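Local coordinates for protein PrgA (Enterococcus faecalis, PDB 6Z9K) that provides surface exclusion that guards enterococcal cells against unwanted conjugation, reaching far out from the cell wall, with this chain being its CAP domain, at residues A[131-143]-A[216-228]. Residues are numbered along the deposited sequence; the frame is centred on the assembly and turned at random.
Sequences ENGFKEYPGMNYY and SYGKEKLEDSSQY
Phe134 and Leu222 both carry CG beside the backbone N (chi1 -70° and -73°), and in the leucine conformer described here the methyl CD2 lies over the phenylalanine ring. In that conformer CD2 of Leu222 sits 3.4 Å from the centroid of the Phe134 ring, almost on its normal, a CH-pi contact. The same ring turns its edge to the face of Tyr217. CE2 of Phe134 comes within 3.5 Å of CE1 of Tyr217, with the planes at 67°, a T-shaped pair. Phe105 of helix 100-112 also stacks on Phe134, which ties the cluster to that helix.

The backbones form a single bridge around Phe134 and Leu222. Lys135 N donates to Lys221 O at 2.8 Å, nearly straight. Gly133, in the Schellman motif that ends helix 122-132, offers its carbonyl to two donors. Glu223 N reaches Gly133 O at 2.9 Å, and Ser226 OG meets the same Gly133 O at 2.7 Å on a lone pair.

Lys135 runs extended along segment 216-228, and its NZ donates to Glu220 O at 3.0 Å. Water links this NZ to Asp224. Two more waters join Glu223 OE2 to Phe134 O and Glu136 N. Lys221 bends instead, laying CD 3.3 Å from Tyr137 OH. Tyr143 slides past Lys221, and its hydroxyl donates to Lys135 O, on a lone pair. Farther along, Ser216 N donates to Tyr143 O where strand 211-217 meets strand 144-148 in the three-stranded sheet.

The contact therefore clasps the loop after helix 122-132 to the chain leaving strand 211-217. Phe134, Tyr217 and Leu222 form a buried cluster, while Lys135, Glu223 and the waters are more exposed. The acidic groups of Glu223 and Asp224 may steady the Lys135 ammonium through longer-range attraction and water.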
loop_
_atom_site.group_PDB
_atom_site.type_symbol
_atom_site.label_atom_id
_atom_site.label_comp_id
_atom_site.label_asym_id
_atom_site.label_seq_id
_atom_site.Cartn_x
_atom_site.Cartn_y
_atom_site.Cartn_z
ATOM N N GLU A 131 5.132 19.616 -8.057
ATOM C CA GLU A 131 6.377 19.386 -8.810
ATOM C C GLU A 131 6.244 18.212 -9.767
ATOM O O GLU A 131 7.041 18.150 -10.736
ATOM C CB GLU A 131 7.495 19.129 -7.836
ATOM C CG GLU A 131 7.856 20.381 -7.073
ATOM C CD GLU A 131 8.866 20.157 -5.956
ATOM O OE1 GLU A 131 9.570 19.126 -5.969
ATOM O OE2 GLU A 131 8.986 21.081 -5.126
ATOM N N ASN A 132 5.306 17.306 -9.516
ATOM C CA ASN A 132 5.078 16.122 -10.368
ATOM C C ASN A 132 3.889 16.312 -11.312
ATOM O O ASN A 132 3.580 15.360 -12.057
ATOM C CB ASN A 132 4.929 14.866 -9.497
ATOM C CG ASN A 132 6.278 14.414 -8.961
ATOM O OD1 ASN A 132 7.001 13.713 -9.652
ATOM N ND2 ASN A 132 6.680 14.911 -7.799
ATOM N N GLY A 133 3.310 17.490 -11.352
ATOM C CA GLY A 133 2.257 17.845 -12.307
ATOM C C GLY A 133 0.883 17.439 -11.814
ATOM O O GLY A 133 -0.060 17.460 -12.647
ATOM N N PHE A 134 0.730 17.138 -10.530
ATOM C CA PHE A 134 -0.574 16.786 -9.935
ATOM C C PHE A 134 -1.223 18.016 -9.317
ATOM O O PHE A 134 -0.562 18.939 -8.843
ATOM C CB PHE A 134 -0.379 15.685 -8.889
ATOM C CG PHE A 134 -0.011 14.361 -9.484
ATOM C CD1 PHE A 134 1.307 14.061 -9.797
ATOM C CD2 PHE A 134 -0.976 13.417 -9.818
ATOM C CE1 PHE A 134 1.680 12.867 -10.358
ATOM C CE2 PHE A 134 -0.606 12.197 -10.365
ATOM C CZ PHE A 134 0.704 11.917 -10.651
ATOM N N LYS A 135 -2.539 17.955 -9.192
ATOM C CA LYS A 135 -3.338 19.002 -8.560
ATOM C C LYS A 135 -3.020 19.081 -7.074
ATOM O O LYS A 135 -2.778 18.054 -6.431
ATOM C CB LYS A 135 -4.825 18.733 -8.767
ATOM C CG LYS A 135 -5.194 18.820 -10.237
ATOM C CD LYS A 135 -6.569 18.311 -10.503
ATOM C CE LYS A 135 -6.961 18.736 -11.898
ATOM N NZ LYS A 135 -8.199 18.055 -12.316
ATOM N N GLU A 136 -3.025 20.318 -6.571
ATOM C CA GLU A 136 -2.873 20.548 -5.119
ATOM C C GLU A 136 -4.253 20.713 -4.478
ATOM O O GLU A 136 -5.173 21.319 -5.084
ATOM C CB GLU A 136 -2.071 21.805 -4.857
ATOM C CG GLU A 136 -0.652 21.734 -5.336
ATOM C CD GLU A 136 0.116 22.973 -4.903
ATOM O OE1 GLU A 136 0.434 23.816 -5.783
ATOM O OE2 GLU A 136 0.421 23.050 -3.665
ATOM N N TYR A 137 -4.342 20.345 -3.210
ATOM C CA TYR A 137 -5.559 20.499 -2.371
ATOM C C TYR A 137 -5.066 21.095 -1.058
ATOM O O TYR A 137 -4.747 20.365 -0.155
ATOM C CB TYR A 137 -6.227 19.146 -2.198
ATOM C CG TYR A 137 -6.595 18.510 -3.516
ATOM C CD1 TYR A 137 -5.695 17.730 -4.207
ATOM C CD2 TYR A 137 -7.817 18.758 -4.116
ATOM C CE1 TYR A 137 -5.983 17.182 -5.448
ATOM C CE2 TYR A 137 -8.152 18.172 -5.325
ATOM C CZ TYR A 137 -7.230 17.412 -6.019
ATOM O OH TYR A 137 -7.623 16.889 -7.225
ATOM N N PRO A 138 -4.910 22.420 -0.968
ATOM C CA PRO A 138 -4.282 23.073 0.197
ATOM C C PRO A 138 -4.888 22.603 1.521
ATOM O O PRO A 138 -6.099 22.570 1.638
ATOM C CB PRO A 138 -4.602 24.537 -0.093
ATOM C CG PRO A 138 -4.511 24.609 -1.614
ATOM C CD PRO A 138 -5.290 23.371 -2.019
ATOM N N GLY A 139 -4.038 22.099 2.407
ATOM C CA GLY A 139 -4.439 21.642 3.751
ATOM C C GLY A 139 -5.012 20.242 3.808
ATOM O O GLY A 139 -5.311 19.787 4.937
ATOM N N MET A 140 -5.191 19.588 2.659
ATOM C CA MET A 140 -5.871 18.294 2.556
ATOM C C MET A 140 -4.889 17.283 1.981
ATOM O O MET A 140 -3.872 17.648 1.334
ATOM C CB MET A 140 -7.103 18.359 1.639
ATOM C CG MET A 140 -7.972 19.544 1.885
ATOM S SD MET A 140 -8.775 19.414 3.472
ATOM C CE MET A 140 -9.912 18.061 3.203
ATOM N N ASN A 141 -5.260 16.051 2.132
ATOM C CA ASN A 141 -4.503 14.914 1.573
ATOM C C ASN A 141 -5.492 14.003 0.823
ATOM O O ASN A 141 -6.254 13.309 1.463
ATOM C CB ASN A 141 -3.850 14.123 2.694
ATOM C CG ASN A 141 -3.531 12.728 2.249
ATOM O OD1 ASN A 141 -2.996 12.537 1.156
ATOM N ND2 ASN A 141 -3.858 11.765 3.100
ATOM N N TYR A 142 -5.438 13.969 -0.501
ATOM C CA TYR A 142 -6.194 12.952 -1.262
ATOM C C TYR A 142 -5.242 12.047 -2.025
ATOM O O TYR A 142 -5.702 11.426 -2.980
ATOM C CB TYR A 142 -7.145 13.551 -2.290
ATOM C CG TYR A 142 -8.129 14.502 -1.685
ATOM C CD1 TYR A 142 -8.752 14.204 -0.476
ATOM C CD2 TYR A 142 -8.432 15.675 -2.330
ATOM C CE1 TYR A 142 -9.639 15.107 0.110
ATOM C CE2 TYR A 142 -9.382 16.541 -1.798
ATOM C CZ TYR A 142 -9.935 16.280 -0.553
ATOM O OH TYR A 142 -10.827 17.174 0.001
ATOM N N TYR A 143 -4.006 11.872 -1.591
ATOM C CA TYR A 143 -3.035 11.037 -2.316
ATOM C C TYR A 143 -2.489 9.887 -1.466
ATOM O O TYR A 143 -2.086 8.898 -2.048
ATOM C CB TYR A 143 -1.865 11.907 -2.773
ATOM C CG TYR A 143 -2.215 12.856 -3.886
ATOM C CD1 TYR A 143 -2.491 12.395 -5.152
ATOM C CD2 TYR A 143 -2.278 14.240 -3.661
ATOM C CE1 TYR A 143 -2.818 13.246 -6.184
ATOM C CE2 TYR A 143 -2.578 15.107 -4.695
ATOM C CZ TYR A 143 -2.831 14.616 -5.966
ATOM O OH TYR A 143 -3.128 15.457 -6.990
ATOM N N SER A 216 -1.681 6.793 -4.234
ATOM C CA SER A 216 -2.516 6.235 -5.339
ATOM C C SER A 216 -3.503 7.278 -5.828
ATOM O O SER A 216 -3.838 8.220 -5.100
ATOM C CB SER A 216 -3.192 4.969 -4.890
ATOM O OG SER A 216 -4.019 5.180 -3.765
ATOM N N TYR A 217 -3.906 7.178 -7.091
ATOM C CA TYR A 217 -4.705 8.230 -7.742
ATOM C C TYR A 217 -5.177 7.704 -9.091
ATOM O O TYR A 217 -4.671 6.654 -9.583
ATOM C CB TYR A 217 -3.836 9.495 -7.942
ATOM C CG TYR A 217 -2.536 9.199 -8.644
ATOM C CD1 TYR A 217 -2.423 9.123 -10.036
ATOM C CD2 TYR A 217 -1.371 8.966 -7.887
ATOM C CE1 TYR A 217 -1.223 8.783 -10.654
ATOM C CE2 TYR A 217 -0.192 8.575 -8.503
ATOM C CZ TYR A 217 -0.091 8.536 -9.883
ATOM O OH TYR A 217 1.069 8.195 -10.541
ATOM N N GLY A 218 -6.093 8.465 -9.672
ATOM C CA GLY A 218 -6.458 8.358 -11.072
ATOM C C GLY A 218 -5.996 9.529 -11.915
ATOM O O GLY A 218 -5.412 10.465 -11.382
ATOM N N LYS A 219 -6.226 9.452 -13.204
ATOM C CA LYS A 219 -5.659 10.458 -14.130
ATOM C C LYS A 219 -6.338 11.806 -13.904
ATOM O O LYS A 219 -5.751 12.842 -14.293
ATOM C CB LYS A 219 -5.725 9.986 -15.566
ATOM C CG LYS A 219 -7.070 9.951 -16.217
ATOM C CD LYS A 219 -6.986 9.203 -17.584
ATOM C CE LYS A 219 -6.092 7.981 -17.527
ATOM N NZ LYS A 219 -6.237 7.075 -18.692
ATOM N N GLU A 220 -7.496 11.832 -13.265
ATOM C CA GLU A 220 -8.196 13.127 -12.986
ATOM C C GLU A 220 -7.430 13.965 -11.956
ATOM O O GLU A 220 -7.739 15.148 -11.871
ATOM C CB GLU A 220 -9.576 12.847 -12.423
ATOM C CG GLU A 220 -10.421 12.003 -13.368
ATOM C CD GLU A 220 -10.245 10.487 -13.320
ATOM O OE1 GLU A 220 -9.483 9.985 -12.451
ATOM O OE2 GLU A 220 -10.877 9.844 -14.197
ATOM N N LYS A 221 -6.428 13.420 -11.262
ATOM C CA LYS A 221 -5.613 14.204 -10.307
ATOM C C LYS A 221 -4.492 14.963 -10.996
ATOM O O LYS A 221 -3.836 15.773 -10.337
ATOM C CB LYS A 221 -4.995 13.276 -9.259
ATOM C CG LYS A 221 -5.996 12.671 -8.310
ATOM C CD LYS A 221 -6.693 13.771 -7.553
ATOM C CE LYS A 221 -7.488 13.371 -6.333
ATOM N NZ LYS A 221 -8.719 12.677 -6.714
ATOM N N LEU A 222 -4.209 14.700 -12.259
ATOM C CA LEU A 222 -3.116 15.403 -12.967
ATOM C C LEU A 222 -3.673 16.714 -13.482
ATOM O O LEU A 222 -4.833 16.743 -13.966
ATOM C CB LEU A 222 -2.589 14.580 -14.148
ATOM C CG LEU A 222 -1.739 13.361 -13.820
ATOM C CD1 LEU A 222 -1.623 12.499 -15.059
ATOM C CD2 LEU A 222 -0.360 13.758 -13.335
ATOM N N GLU A 223 -2.845 17.756 -13.487
ATOM C CA GLU A 223 -3.239 18.981 -14.214
ATOM C C GLU A 223 -3.423 18.641 -15.699
ATOM O O GLU A 223 -2.866 17.670 -16.160
ATOM C CB GLU A 223 -2.175 20.071 -14.074
ATOM C CG GLU A 223 -1.925 20.444 -12.655
ATOM C CD GLU A 223 -2.973 21.342 -12.019
ATOM O OE1 GLU A 223 -4.075 21.467 -12.611
ATOM O OE2 GLU A 223 -2.691 21.915 -10.899
ATOM N N ASP A 224 -4.219 19.410 -16.422
ATOM C CA ASP A 224 -4.592 19.078 -17.824
ATOM C C ASP A 224 -3.369 18.948 -18.762
ATOM O O ASP A 224 -3.406 18.111 -19.694
ATOM C CB ASP A 224 -5.530 20.125 -18.394
ATOM C CG ASP A 224 -6.920 20.144 -17.756
ATOM O OD1 ASP A 224 -7.315 19.142 -17.128
ATOM O OD2 ASP A 224 -7.590 21.144 -17.935
ATOM N N SER A 225 -2.334 19.731 -18.502
ATOM C CA SER A 225 -1.103 19.831 -19.332
ATOM C C SER A 225 -0.118 18.722 -18.952
ATOM O O SER A 225 0.841 18.500 -19.720
ATOM C CB SER A 225 -0.474 21.203 -19.146
ATOM O OG SER A 225 0.011 21.331 -17.807
ATOM N N SER A 226 -0.311 18.031 -17.823
ATOM C CA SER A 226 0.701 17.076 -17.293
ATOM C C SER A 226 0.702 15.740 -18.020
ATOM O O SER A 226 -0.357 15.159 -18.212
ATOM C CB SER A 226 0.507 16.846 -15.826
ATOM O OG SER A 226 0.678 18.090 -15.202
ATOM N N GLN A 227 1.901 15.236 -18.301
ATOM C CA GLN A 227 2.104 13.938 -18.999
ATOM C C GLN A 227 1.828 12.791 -17.997
ATOM O O GLN A 227 2.308 12.890 -16.893
ATOM C CB GLN A 227 3.468 14.025 -19.700
ATOM C CG GLN A 227 3.518 15.202 -20.708
ATOM C CD GLN A 227 4.752 15.272 -21.577
ATOM O OE1 GLN A 227 4.682 15.518 -22.782
ATOM N NE2 GLN A 227 5.909 15.032 -20.980
ATOM N N TYR A 228 0.891 11.923 -18.352
ATOM C CA TYR A 228 0.513 10.663 -17.686
ATOM C C TYR A 228 1.274 9.518 -18.336
ATOM O O TYR A 228 1.468 9.431 -19.575
ATOM C CB TYR A 228 -0.990 10.403 -17.746
ATOM C CG TYR A 228 -1.471 9.174 -17.015
ATOM C CD1 TYR A 228 -1.641 9.181 -15.634
ATOM C CD2 TYR A 228 -1.663 7.942 -17.647
ATOM C CE1 TYR A 228 -2.063 8.065 -14.933
ATOM C CE2 TYR A 228 -2.090 6.816 -16.953
ATOM C CZ TYR A 228 -2.234 6.847 -15.572
ATOM O OH TYR A 228 -2.671 5.757 -14.866
HETATM O O HOH W 1 -0.391 21.462 -9.636
HETATM O O HOH W 2 -8.693 19.443 -14.768
HETATM O O HOH W 3 -4.040 22.341 -8.441
HETATM O O HOH W 4 -5.868 10.303 -5.223
HETATM O O HOH W 5 -3.130 5.992 -1.455
#